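Local structure of alpha-L-rhamnosidase (Aspergillus terreus, 6GSZ) at residues Y269-E274 and D377-S382; G256-S261 and E390-Y395; Q350-V355 and D404-D409; W339-V344 and S416-V421; G201-E206 and K276-V281. The protein probably hydrolyses terminal non-reducing alpha-L-rhamnose residues from alpha-L-rhamnosides, and carries bound calcium ions. One frame throughout, in Å; residues are numbered along the deposited sequence. Where two conformers were deposited one is given.

Contact 1 (Y269-E274 and D377-S382); sequences YDSRLE and DHFTLS
Backbone hydrogen bonds join Y269 to the strand at H378-T380: Y269 N donates to H378 O (2.9 Å, 167°), and T380 N donates to Y269 O (2.9 Å, 172°). One residue further on, T380 O takes two donors from S271, its N at 3.0 Å and its hydroxyl OG at 2.6 Å. Both donors lie in the carbonyl plane; the oxygen is thus held by two bonds from one residue, where the first strand gives way to a 3-10 turn. The register, Y269 beside F379 and D270 beside T380, is that of a parallel pair, strands 266-270 and 376-380 of a mixed sheet that unites the N-terminal and concanavalin-like parts of the chain. Among apolar contacts, the Y269 and F379 rings point the same way and meet rim to rim, CD1 to CE1 at 3.5 Å, with planes only 8° apart; W389 meets both. Charged groups gather on the face bearing D270 and T380. There R272 grips D270 side-on, NE on the syn lone pair of OD1 and NH2 on OD2 (2.9 Å), while D270 OD1 also accepts from R272 N, an Asx turn. T380 CG2 lies over one face of that guanidinium, 3.7 Å from R272 NE, and T380 OG1 bonds to T351.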
# COMPACT_ATOMS: atom_id res chain seq x y z
N TYR A 269 -10.03 26.93 -5.38
CA TYR A 269 -9.43 27.77 -4.35
C TYR A 269 -9.49 29.22 -4.83
O TYR A 269 -8.95 29.53 -5.89
CB TYR A 269 -7.98 27.32 -4.13
CG TYR A 269 -7.25 27.98 -3.00
CD1 TYR A 269 -6.59 29.19 -3.18
CD2 TYR A 269 -7.19 27.40 -1.75
CE1 TYR A 269 -5.88 29.78 -2.14
CE2 TYR A 269 -6.49 27.98 -0.71
CZ TYR A 269 -5.83 29.19 -0.89
OH TYR A 269 -5.17 29.76 0.15
N ASP A 270 -10.02 30.09 -3.97
CA ASP A 270 -10.10 31.54 -4.27
C ASP A 270 -9.19 32.26 -3.29
O ASP A 270 -9.59 32.50 -2.14
CB ASP A 270 -11.53 32.06 -4.24
CG ASP A 270 -11.64 33.51 -4.68
OD1 ASP A 270 -10.57 34.18 -4.83
OD2 ASP A 270 -12.82 33.94 -4.87
N SER A 271 -7.98 32.61 -3.73
CA SER A 271 -6.99 33.18 -2.81
C SER A 271 -7.40 34.57 -2.30
O SER A 271 -6.85 35.05 -1.31
CB SER A 271 -5.61 33.24 -3.46
OG SER A 271 -5.55 34.19 -4.52
N ARG A 272 -8.38 35.20 -2.95
CA ARG A 272 -8.89 36.47 -2.49
C ARG A 272 -9.57 36.34 -1.13
O ARG A 272 -9.76 37.35 -0.42
CB ARG A 272 -9.86 37.09 -3.51
CG ARG A 272 -9.21 37.42 -4.84
CD ARG A 272 -10.23 37.79 -5.88
NE ARG A 272 -11.16 36.71 -6.18
CZ ARG A 272 -12.17 36.76 -7.02
NH1 ARG A 272 -12.44 37.90 -7.67
NH2 ARG A 272 -12.96 35.71 -7.15
N LEU A 273 -9.97 35.12 -0.78
CA LEU A 273 -10.69 34.86 0.47
C LEU A 273 -9.76 34.37 1.60
O LEU A 273 -10.27 34.00 2.64
CB LEU A 273 -11.84 33.89 0.20
CG LEU A 273 -12.90 34.40 -0.76
CD1 LEU A 273 -13.97 33.36 -1.04
CD2 LEU A 273 -13.53 35.68 -0.19
N GLU A 274 -8.44 34.44 1.42
CA GLU A 274 -7.52 34.12 2.48
C GLU A 274 -7.70 35.12 3.61
O GLU A 274 -7.81 36.33 3.36
CB GLU A 274 -6.08 34.14 1.99
CG GLU A 274 -5.73 32.96 1.10
CD GLU A 274 -4.44 33.05 0.30
OE1 GLU A 274 -3.74 34.09 0.36
OE2 GLU A 274 -4.16 32.11 -0.44
N ASP A 377 -8.48 21.27 -11.02
CA ASP A 377 -8.30 22.26 -9.98
C ASP A 377 -8.39 23.66 -10.58
O ASP A 377 -7.95 23.88 -11.71
CB ASP A 377 -6.99 22.06 -9.25
CG ASP A 377 -6.85 20.70 -8.60
OD1 ASP A 377 -7.91 20.09 -8.20
OD2 ASP A 377 -5.69 20.24 -8.51
N HIS A 378 -8.96 24.59 -9.81
CA HIS A 378 -9.05 25.99 -10.19
C HIS A 378 -8.39 26.82 -9.11
O HIS A 378 -8.75 26.65 -7.93
CB HIS A 378 -10.50 26.45 -10.35
CG HIS A 378 -11.23 25.87 -11.51
ND1 HIS A 378 -11.83 24.64 -11.47
CD2 HIS A 378 -11.49 26.38 -12.73
CE1 HIS A 378 -12.46 24.42 -12.62
NE2 HIS A 378 -12.26 25.48 -13.42
N PHE A 379 -7.51 27.74 -9.51
CA PHE A 379 -6.87 28.62 -8.57
C PHE A 379 -7.11 30.06 -9.02
O PHE A 379 -6.67 30.44 -10.10
CB PHE A 379 -5.37 28.34 -8.47
CG PHE A 379 -4.61 29.24 -7.55
CD1 PHE A 379 -4.55 28.99 -6.18
CD2 PHE A 379 -4.01 30.39 -8.03
CE1 PHE A 379 -3.90 29.84 -5.32
CE2 PHE A 379 -3.34 31.23 -7.18
CZ PHE A 379 -3.29 30.97 -5.82
N THR A 380 -7.80 30.82 -8.17
CA THR A 380 -8.04 32.24 -8.49
C THR A 380 -6.98 33.08 -7.77
O THR A 380 -6.82 33.03 -6.51
CB THR A 380 -9.44 32.71 -8.17
OG1 THR A 380 -10.35 31.91 -8.92
CG2 THR A 380 -9.64 34.19 -8.46
N LEU A 381 -6.24 33.86 -8.57
CA LEU A 381 -5.12 34.69 -8.14
C LEU A 381 -5.63 35.92 -7.37
O LEU A 381 -6.77 36.38 -7.55
CB LEU A 381 -4.36 35.17 -9.38
CG LEU A 381 -3.64 34.07 -10.15
CD1 LEU A 381 -3.65 34.33 -11.65
CD2 LEU A 381 -2.22 33.91 -9.63
N SER A 382 -4.76 36.47 -6.52
CA SER A 382 -5.09 37.64 -5.70
C SER A 382 -4.40 38.92 -6.20
O SER A 382 -4.79 40.00 -5.74
CB SER A 382 -4.70 37.42 -4.27
OG SER A 382 -3.29 37.43 -4.15
O HOH W 1 -10.98 29.44 -8.20
O HOH W 2 -2.79 36.21 -1.69

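Contact 2 (G256-S261 and E390-Y395); sequences GPIISS and EPSFTY. With CA (calcium ion), chain B.
The hydroxyl of S261 has two partners: F393 N donates a weak hydrogen bond to S261 OG (3.2 Å, 130°), and E267 OE1 is the stronger one. S261 OG lies anti to the backbone N (chi1 -167°), which points it at the loop and also sets it 3.3 Å from F393 CB. E267 OE1 accepts from S392 N as well, so one carboxylate oxygen serves both sides of the contact. Water 3 adds a bridge between main chains, donating to S261 O (2.8 Å) and to F393 O (2.7 Å). Apolar packing comes from I258, whose side chain crosses F393 at about a right angle and brings CD1 to 4.0 Å from F393 CE2. The same methyl lies 3.9 Å from S392 OG, and S392 CB rests on a face of the F393 ring, offset toward its rim. S392 OG itself binds the calcium ion at 2.4 Å; waters 4 and 5 and E158 are the ion's other ligands in the model, and water 4 also donates to E390 O. I258 and S261 reach the loop from either end of the classic bulge at I259 and S260, where both face E268. The weak S261 bond, the water bridge and the shared E267 OE1 are consistent with fixing the loop that presents S392 OG to calcium, while E158 supplies its ligand from the N-terminal domain.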
# COMPACT_ATOMS: atom_id res chain seq x y z
N GLY A 256 -13.27 29.60 4.26
CA GLY A 256 -12.05 30.26 3.88
C GLY A 256 -11.83 30.20 2.37
O GLY A 256 -12.79 30.09 1.61
N PRO A 257 -10.57 30.27 1.90
CA PRO A 257 -10.33 30.33 0.47
C PRO A 257 -10.70 29.07 -0.31
O PRO A 257 -10.89 29.14 -1.53
CB PRO A 257 -8.83 30.64 0.37
CG PRO A 257 -8.25 30.05 1.67
CD PRO A 257 -9.33 30.32 2.70
N ILE A 258 -10.73 27.91 0.37
CA ILE A 258 -11.14 26.73 -0.39
C ILE A 258 -12.65 26.79 -0.57
O ILE A 258 -13.40 26.70 0.40
CB ILE A 258 -10.68 25.41 0.26
CG1 ILE A 258 -9.19 25.38 0.63
CG2 ILE A 258 -11.04 24.25 -0.68
CD1 ILE A 258 -8.81 24.26 1.57
N ILE A 259 -13.08 26.85 -1.85
CA ILE A 259 -14.49 26.84 -2.19
C ILE A 259 -15.03 25.41 -2.19
O ILE A 259 -16.13 25.14 -1.69
CB ILE A 259 -14.72 27.51 -3.56
CG1 ILE A 259 -14.12 28.92 -3.60
CG2 ILE A 259 -16.19 27.53 -3.91
CD1 ILE A 259 -14.61 29.84 -2.50
N SER A 260 -14.26 24.49 -2.80
CA SER A 260 -14.60 23.09 -2.81
C SER A 260 -13.30 22.30 -2.90
O SER A 260 -12.35 22.77 -3.49
CB SER A 260 -15.55 22.72 -3.92
OG SER A 260 -14.97 23.02 -5.16
N SER A 261 -13.30 21.10 -2.32
CA SER A 261 -12.12 20.21 -2.46
C SER A 261 -12.58 18.77 -2.32
O SER A 261 -13.07 18.40 -1.27
CB SER A 261 -11.06 20.59 -1.43
OG SER A 261 -9.83 19.96 -1.73
N GLU A 390 -0.80 24.51 -3.19
CA GLU A 390 -1.07 23.11 -3.45
C GLU A 390 -2.49 22.86 -2.96
O GLU A 390 -2.91 23.48 -1.97
CB GLU A 390 -0.15 22.15 -2.68
CG GLU A 390 1.30 22.19 -3.10
CD GLU A 390 2.26 21.33 -2.28
OE1 GLU A 390 1.85 20.28 -1.69
OE2 GLU A 390 3.44 21.70 -2.28
N PRO A 391 -3.25 21.95 -3.60
CA PRO A 391 -4.56 21.60 -3.07
C PRO A 391 -4.42 20.89 -1.73
O PRO A 391 -3.35 20.31 -1.42
CB PRO A 391 -5.19 20.72 -4.15
CG PRO A 391 -3.96 20.10 -4.83
CD PRO A 391 -2.86 21.15 -4.77
N SER A 392 -5.53 20.83 -1.00
CA SER A 392 -5.54 20.29 0.36
C SER A 392 -6.25 18.95 0.50
O SER A 392 -5.75 18.08 1.24
CB SER A 392 -6.20 21.29 1.31
OG SER A 392 -5.41 22.45 1.47
N PHE A 393 -7.35 18.74 -0.19
CA PHE A 393 -8.19 17.55 0.09
C PHE A 393 -8.59 16.80 -1.18
O PHE A 393 -9.65 16.12 -1.22
CB PHE A 393 -9.43 17.94 0.90
CG PHE A 393 -9.10 18.73 2.15
CD1 PHE A 393 -8.34 18.17 3.16
CD2 PHE A 393 -9.52 20.06 2.29
CE1 PHE A 393 -8.04 18.90 4.30
CE2 PHE A 393 -9.19 20.79 3.42
CZ PHE A 393 -8.47 20.21 4.44
N THR A 394 -7.72 16.86 -2.19
CA THR A 394 -7.94 16.10 -3.41
C THR A 394 -6.64 15.37 -3.76
O THR A 394 -5.58 15.69 -3.24
CB THR A 394 -8.40 17.01 -4.57
OG1 THR A 394 -8.80 16.22 -5.69
CG2 THR A 394 -7.30 17.93 -5.03
N TYR A 395 -6.71 14.47 -4.75
CA TYR A 395 -5.49 13.99 -5.37
C TYR A 395 -5.83 13.52 -6.78
O TYR A 395 -7.00 13.24 -7.05
CB TYR A 395 -4.80 12.89 -4.54
CG TYR A 395 -5.43 11.52 -4.50
CD1 TYR A 395 -6.47 11.13 -3.67
CD2 TYR A 395 -4.86 10.51 -5.27
CE1 TYR A 395 -6.88 9.81 -3.57
CE2 TYR A 395 -5.29 9.20 -5.21
CZ TYR A 395 -6.28 8.83 -4.34
OH TYR A 395 -6.67 7.52 -4.20
CA CA B . -3.11 22.29 2.27
O HOH W 3 -12.11 16.03 -0.03
O HOH W 4 -1.74 23.01 0.67
O HOH W 5 -3.30 24.23 2.79

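Contact 3 (Q350-V355 and D404-D409); sequences QTIRFV and DGWPAD
R353 and D404 form an antiparallel hydrogen-bonded pair, with R353 N donating to D404 O (2.8 Å, 169°) and D404 N to R353 O (2.9 Å). Beyond D404 the second segment leaves the sheet at G405, whose positive phi suits glycine and whose CA lies only 4.5 Å from I352 CA. Past the pair, a side-chain amide bonds to the departing chain: Q350, with CG anti to the backbone N and an extended chain, sends NE2 to G405 O at 2.9 Å. The acceptor lies in the amide plane, whereas the donor stands 47° above the carbonyl plane. The R353 and D404 side chains run side by side on one face. In their salt bridge, NH2 to OD2 at 3.0 Å, the guanidinium and carboxylate planes are almost perpendicular (88°), and R353 NH2 meets D404 OD2 from above the carboxylate plane. Water 7 links R353 NE to D404 OD2, which also accepts a hydrogen bond from Q402 NE2. On the other side I352 CD1 meets P407 CD at 3.7 Å, while the W406 and F354 rings approach at their edges. Strand 351-361 is flanked in its sheet by strands 376-380 and 400-404, and F354, W406 and P407 reach from this contact onto strand 339-344 of the neighbouring sheet.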
# COMPACT_ATOMS: atom_id res chain seq x y z
N GLN A 350 -8.22 36.58 -11.70
CA GLN A 350 -7.96 35.67 -12.81
C GLN A 350 -7.83 34.23 -12.29
O GLN A 350 -7.09 33.96 -11.33
CB GLN A 350 -6.70 36.07 -13.55
CG GLN A 350 -6.40 35.17 -14.75
CD GLN A 350 -5.50 35.85 -15.73
OE1 GLN A 350 -5.61 37.06 -15.92
NE2 GLN A 350 -4.63 35.08 -16.38
N THR A 351 -8.54 33.31 -12.95
CA THR A 351 -8.55 31.92 -12.56
C THR A 351 -7.71 31.07 -13.53
O THR A 351 -7.89 31.10 -14.75
CB THR A 351 -9.99 31.39 -12.50
OG1 THR A 351 -10.76 32.24 -11.65
CG2 THR A 351 -10.10 29.95 -12.03
N ILE A 352 -6.82 30.26 -12.94
CA ILE A 352 -6.08 29.23 -13.64
C ILE A 352 -6.78 27.88 -13.43
O ILE A 352 -7.13 27.54 -12.30
CB ILE A 352 -4.64 29.14 -13.11
CG1 ILE A 352 -4.01 30.50 -12.80
CG2 ILE A 352 -3.79 28.31 -14.05
CD1 ILE A 352 -2.61 30.42 -12.23
N ARG A 353 -6.91 27.12 -14.52
CA ARG A 353 -7.50 25.79 -14.48
C ARG A 353 -6.45 24.75 -14.86
O ARG A 353 -5.66 24.98 -15.82
CB ARG A 353 -8.69 25.70 -15.44
CG ARG A 353 -9.46 24.39 -15.35
CD ARG A 353 -10.60 24.27 -16.34
NE ARG A 353 -10.10 24.20 -17.70
CZ ARG A 353 -10.86 24.24 -18.78
NH1 ARG A 353 -12.18 24.31 -18.67
NH2 ARG A 353 -10.30 24.16 -19.98
N PHE A 354 -6.46 23.64 -14.11
CA PHE A 354 -5.52 22.52 -14.30
C PHE A 354 -6.32 21.24 -14.48
O PHE A 354 -7.01 20.83 -13.56
CB PHE A 354 -4.61 22.40 -13.08
CG PHE A 354 -3.83 23.63 -12.72
CD1 PHE A 354 -2.62 23.91 -13.29
CD2 PHE A 354 -4.33 24.56 -11.81
CE1 PHE A 354 -1.90 25.04 -12.95
CE2 PHE A 354 -3.60 25.67 -11.45
CZ PHE A 354 -2.40 25.93 -12.04
N VAL A 355 -6.27 20.67 -15.70
CA VAL A 355 -6.99 19.45 -16.00
C VAL A 355 -5.97 18.31 -16.13
O VAL A 355 -5.11 18.35 -17.03
CB VAL A 355 -7.83 19.59 -17.29
CG1 VAL A 355 -8.53 18.30 -17.67
CG2 VAL A 355 -8.87 20.71 -17.17
N ASP A 404 -5.16 26.29 -18.39
CA ASP A 404 -5.84 27.44 -19.00
C ASP A 404 -5.80 28.60 -18.02
O ASP A 404 -6.00 28.42 -16.82
CB ASP A 404 -7.27 27.09 -19.41
CG ASP A 404 -7.33 26.21 -20.65
OD1 ASP A 404 -7.20 26.76 -21.79
OD2 ASP A 404 -7.42 25.00 -20.49
N GLY A 405 -5.62 29.81 -18.55
CA GLY A 405 -5.66 31.01 -17.72
C GLY A 405 -4.35 31.32 -17.02
O GLY A 405 -4.32 32.18 -16.14
N TRP A 406 -3.27 30.59 -17.33
CA TRP A 406 -1.97 30.88 -16.70
C TRP A 406 -1.55 32.30 -17.04
O TRP A 406 -1.63 32.71 -18.20
CB TRP A 406 -0.91 29.85 -17.12
CG TRP A 406 0.39 30.05 -16.39
CD1 TRP A 406 1.39 30.90 -16.73
CD2 TRP A 406 0.78 29.41 -15.16
NE1 TRP A 406 2.40 30.82 -15.82
CE2 TRP A 406 2.05 29.92 -14.83
CE3 TRP A 406 0.19 28.47 -14.31
CZ2 TRP A 406 2.75 29.50 -13.70
CZ3 TRP A 406 0.87 28.07 -13.19
CH2 TRP A 406 2.13 28.59 -12.88
N PRO A 407 -1.13 33.11 -16.05
CA PRO A 407 -0.86 34.52 -16.29
C PRO A 407 0.45 34.77 -17.06
O PRO A 407 1.47 34.12 -16.83
CB PRO A 407 -0.83 35.15 -14.89
CG PRO A 407 -0.42 34.01 -13.98
CD PRO A 407 -0.95 32.75 -14.63
N ALA A 408 0.37 35.73 -17.98
CA ALA A 408 1.52 36.22 -18.72
C ALA A 408 2.63 36.71 -17.77
O ALA A 408 3.82 36.63 -18.10
CB ALA A 408 1.04 37.31 -19.65
N ASP A 409 2.24 37.21 -16.58
CA ASP A 409 3.19 37.78 -15.60
C ASP A 409 4.24 36.76 -15.15
O ASP A 409 5.33 37.16 -14.75
CB ASP A 409 2.48 38.30 -14.34
CG ASP A 409 1.30 39.25 -14.62
OD1 ASP A 409 1.63 40.52 -14.77
OD2 ASP A 409 0.14 38.74 -14.85
O HOH W 6 -2.48 37.19 -17.74
O HOH W 7 -7.30 23.65 -18.29

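Contact 4 (W339-V344 and S416-V421); sequences WLRIRV and SVTAIV
I420 CB packs against the indole of W339, 3.9 Å from W339 CD1, and I420 CD1 reaches diagonally across to lie 3.9 Å from R341 CB. W339 can bend over its neighbour because CG sits between the backbone N and carbonyl carbon (chi1 53°). On this face T418 fills the next position: in the conformer given, its CG2 lies over one face of the R341 guanidinium, 3.7 Å from R341 NE. The other sheet face is apolar. V417 CG2 fits between two projections, L340 CD2 at 4.1 Å and I342 CG2 at 4.2 Å. Strands 339-344 and 417-421 run antiparallel, their axes 4.5 Å apart, with hydrogen-bonded pairs W339-I420 and R341-T418; the shortest bond is I420 N to W339 O, 2.8 Å. R343 N extends the series to S416 O. The pairing thus separates two chemistries: L340, I342, V417 and A419 give one face a wholly apolar character, while the other sets R341 beside T418, whose OG1 is bonded to E314.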
# COMPACT_ATOMS: atom_id res chain seq x y z
N TRP A 339 -0.38 15.77 -6.81
CA TRP A 339 -0.97 17.05 -7.21
C TRP A 339 0.15 17.99 -7.63
O TRP A 339 1.33 17.64 -7.57
CB TRP A 339 -1.82 17.64 -6.10
CG TRP A 339 -1.17 17.78 -4.77
CD1 TRP A 339 -0.18 18.63 -4.38
CD2 TRP A 339 -1.49 16.99 -3.62
NE1 TRP A 339 0.12 18.45 -3.07
CE2 TRP A 339 -0.67 17.45 -2.57
CE3 TRP A 339 -2.39 15.94 -3.37
CZ2 TRP A 339 -0.78 16.97 -1.28
CZ3 TRP A 339 -2.49 15.46 -2.09
CH2 TRP A 339 -1.70 15.97 -1.07
N LEU A 340 -0.23 19.20 -8.04
CA LEU A 340 0.76 20.24 -8.40
C LEU A 340 1.05 21.18 -7.23
O LEU A 340 0.24 21.37 -6.36
CB LEU A 340 0.21 21.10 -9.54
CG LEU A 340 -0.08 20.35 -10.84
CD1 LEU A 340 -0.68 21.30 -11.85
CD2 LEU A 340 1.19 19.68 -11.37
N ARG A 341 2.25 21.75 -7.27
CA ARG A 341 2.62 22.92 -6.48
C ARG A 341 2.97 24.03 -7.47
O ARG A 341 3.76 23.81 -8.40
CB ARG A 341 3.85 22.65 -5.59
CG ARG A 341 4.30 23.87 -4.78
CD ARG A 341 5.58 23.67 -4.00
NE ARG A 341 6.74 23.69 -4.88
CZ ARG A 341 7.95 23.20 -4.58
NH1 ARG A 341 8.95 23.31 -5.45
NH2 ARG A 341 8.17 22.62 -3.41
N ILE A 342 2.35 25.20 -7.29
CA ILE A 342 2.55 26.32 -8.20
C ILE A 342 3.13 27.48 -7.40
O ILE A 342 2.89 27.59 -6.19
CB ILE A 342 1.25 26.73 -8.94
CG1 ILE A 342 0.19 27.34 -8.01
CG2 ILE A 342 0.74 25.56 -9.76
CD1 ILE A 342 -1.11 27.72 -8.69
N ARG A 343 3.94 28.30 -8.10
CA ARG A 343 4.45 29.53 -7.59
C ARG A 343 4.25 30.57 -8.68
O ARG A 343 4.89 30.48 -9.73
CB ARG A 343 5.93 29.36 -7.21
CG ARG A 343 6.14 28.41 -6.04
CD ARG A 343 7.54 27.88 -5.83
NE ARG A 343 7.66 27.11 -4.59
CZ ARG A 343 8.82 26.64 -4.11
NH1 ARG A 343 9.91 26.70 -4.87
NH2 ARG A 343 8.89 26.15 -2.89
N VAL A 344 3.33 31.51 -8.46
CA VAL A 344 2.81 32.26 -9.57
C VAL A 344 2.32 33.62 -9.07
O VAL A 344 1.78 33.73 -7.99
CB VAL A 344 1.68 31.48 -10.25
CG1 VAL A 344 0.52 31.19 -9.29
CG2 VAL A 344 1.18 32.17 -11.51
N SER A 416 8.02 27.54 -11.72
CA SER A 416 6.67 27.97 -11.32
C SER A 416 5.70 26.79 -11.14
O SER A 416 4.64 27.00 -10.60
CB SER A 416 6.13 28.96 -12.30
OG SER A 416 6.08 28.42 -13.60
N VAL A 417 6.06 25.58 -11.60
CA VAL A 417 5.19 24.42 -11.42
C VAL A 417 6.06 23.17 -11.24
O VAL A 417 7.04 22.98 -11.94
CB VAL A 417 4.14 24.24 -12.55
CG1 VAL A 417 4.77 23.95 -13.90
CG2 VAL A 417 3.09 23.18 -12.22
N THR A 418 5.63 22.33 -10.29
CA THR A 418 6.23 21.03 -10.09
C THR A 418 5.13 20.06 -9.63
O THR A 418 4.07 20.48 -9.18
CB THR A 418 7.39 21.16 -9.10
OG1 THR A 418 8.29 20.08 -9.35
CG2 THR A 418 6.93 21.18 -7.65
N ALA A 419 5.39 18.76 -9.77
CA ALA A 419 4.47 17.74 -9.30
C ALA A 419 4.95 17.25 -7.93
O ALA A 419 6.14 17.12 -7.69
CB ALA A 419 4.32 16.59 -10.26
N ILE A 420 3.96 16.95 -7.09
CA ILE A 420 4.20 16.42 -5.77
C ILE A 420 3.65 15.00 -5.78
O ILE A 420 2.50 14.79 -6.05
CB ILE A 420 3.51 17.27 -4.70
CG1 ILE A 420 3.84 18.76 -4.83
CG2 ILE A 420 3.80 16.74 -3.30
CD1 ILE A 420 5.29 19.13 -4.69
N VAL A 421 4.53 14.05 -5.46
CA VAL A 421 4.25 12.62 -5.41
C VAL A 421 3.79 12.28 -3.99
O VAL A 421 4.52 12.55 -3.05
CB VAL A 421 5.45 11.77 -5.82
CG1 VAL A 421 5.07 10.28 -5.76
CG2 VAL A 421 5.96 12.18 -7.21

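Contact 5 (G201-E206 and K276-V281); sequences GVTVGE and KGWSQV
The W278 indole meets G201 through its six-membered ring, CZ3 lying 3.4 Å from G201 CA. W278 occupies a type I beta turn, G277 to Q280, closed by Q280 N to G277 O (3.0 Å), and that turn packs on strand 196-205 of an antiparallel sheet. W278 CG stands between the backbone N and the carbonyl carbon (chi1 74°), bringing the end of the indole to the strand. The ring lies against the main chain at G201, which has no side chain. V202 N is 3.6 Å from W278 CH2, and the ring is turned so that V202 C lies in its plane at the edge. T203 crosses the indole at about a right angle. No hydrogen bond spans the two segments, so the fit rests on van der Waals packing; W278 O bonds to R135, and W278 NE1 to a bound buffer molecule. S279 CB, next in the turn, approaches G201 N at 4.1 Å, and T203 OG1 comes 3.5 Å from W278 CH2.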
# COMPACT_ATOMS: atom_id res chain seq x y z
N GLY A 201 -5.41 26.62 14.56
CA GLY A 201 -6.40 26.65 13.49
C GLY A 201 -6.38 25.33 12.74
O GLY A 201 -5.29 24.77 12.47
N VAL A 202 -7.54 24.80 12.40
CA VAL A 202 -7.61 23.53 11.67
C VAL A 202 -8.60 23.70 10.52
O VAL A 202 -9.74 24.21 10.73
CB VAL A 202 -8.07 22.36 12.56
CG1 VAL A 202 -7.95 21.05 11.77
CG2 VAL A 202 -7.25 22.27 13.84
N THR A 203 -8.21 23.32 9.32
CA THR A 203 -9.12 23.26 8.21
C THR A 203 -9.57 21.83 8.00
O THR A 203 -8.71 20.92 8.00
CB THR A 203 -8.51 23.78 6.91
OG1 THR A 203 -8.00 25.11 7.10
CG2 THR A 203 -9.53 23.79 5.79
N VAL A 204 -10.87 21.60 7.87
CA VAL A 204 -11.46 20.30 7.65
C VAL A 204 -12.16 20.27 6.30
O VAL A 204 -12.96 21.13 6.02
CB VAL A 204 -12.42 19.87 8.76
CG1 VAL A 204 -13.11 18.53 8.48
CG2 VAL A 204 -11.70 19.83 10.10
N GLY A 205 -11.85 19.26 5.50
CA GLY A 205 -12.48 18.94 4.23
C GLY A 205 -13.21 17.61 4.26
O GLY A 205 -13.10 16.88 5.24
N GLU A 206 -14.00 17.32 3.20
CA GLU A 206 -14.95 16.20 3.28
C GLU A 206 -14.23 14.84 3.16
O GLU A 206 -14.71 13.86 3.73
CB GLU A 206 -16.04 16.37 2.22
CG GLU A 206 -15.55 16.27 0.80
CD GLU A 206 -16.58 16.49 -0.27
OE1 GLU A 206 -17.65 17.08 0.04
OE2 GLU A 206 -16.28 16.11 -1.46
N LYS A 276 -5.48 36.20 6.40
CA LYS A 276 -4.14 36.11 6.95
C LYS A 276 -4.20 36.28 8.48
O LYS A 276 -4.89 37.14 8.99
CB LYS A 276 -3.20 37.10 6.27
CG LYS A 276 -1.75 36.90 6.70
CD LYS A 276 -0.69 37.35 5.73
CE LYS A 276 0.66 36.73 6.08
NZ LYS A 276 1.80 37.34 5.34
N GLY A 277 -3.50 35.41 9.20
CA GLY A 277 -3.43 35.48 10.65
C GLY A 277 -4.47 34.62 11.38
O GLY A 277 -4.50 34.65 12.60
N TRP A 278 -5.32 33.87 10.66
CA TRP A 278 -6.38 33.15 11.34
C TRP A 278 -5.86 32.09 12.31
O TRP A 278 -6.62 31.66 13.18
CB TRP A 278 -7.38 32.58 10.33
CG TRP A 278 -6.89 31.40 9.56
CD1 TRP A 278 -6.15 31.41 8.42
CD2 TRP A 278 -7.14 30.02 9.87
NE1 TRP A 278 -5.90 30.14 7.99
CE2 TRP A 278 -6.52 29.27 8.85
CE3 TRP A 278 -7.86 29.36 10.86
CZ2 TRP A 278 -6.58 27.89 8.81
CZ3 TRP A 278 -7.96 27.99 10.79
CH2 TRP A 278 -7.30 27.27 9.80
N SER A 279 -4.65 31.57 12.10
CA SER A 279 -4.08 30.59 13.01
C SER A 279 -3.08 31.22 13.99
O SER A 279 -2.24 30.53 14.52
CB SER A 279 -3.47 29.42 12.26
OG SER A 279 -2.28 29.78 11.58
N GLN A 280 -3.19 32.54 14.22
CA GLN A 280 -2.35 33.26 15.14
C GLN A 280 -3.20 34.11 16.09
O GLN A 280 -4.37 34.41 15.83
CB GLN A 280 -1.39 34.18 14.40
CG GLN A 280 -0.36 33.38 13.62
CD GLN A 280 0.23 34.18 12.49
OE1 GLN A 280 -0.34 34.28 11.39
NE2 GLN A 280 1.40 34.72 12.76
N VAL A 281 -2.61 34.45 17.22
CA VAL A 281 -3.33 35.31 18.19
C VAL A 281 -3.49 36.73 17.65
O VAL A 281 -2.86 37.13 16.68
CB VAL A 281 -2.66 35.31 19.56
CG1 VAL A 281 -2.59 33.91 20.08
CG2 VAL A 281 -1.29 35.96 19.55

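From the N terminus, residues 201-206 open the loop that contact 5 closes at 276-281. Within it begin contact 2, at 256-261, and contact 1, at 269-274, so both cross contact 5. Residues 339-344 and 350-355 then open contacts 4 and 3. Contact 1 closes at 377-382, nested inside contact 2, which closes at 390-395; both cross contacts 3 and 4. Contact 3 closes at 404-409, inside contact 4, which ends at 416-421. Contacts 1, 2 and 3 reach one mixed sheet, where strands 376-380 and 351-361 are neighbours; contact 4 lies in the neighbouring sheet, joined to contact 2 by E390 and W339. F393 packs on T203-G205, tying contact 5's sheet to contact 2.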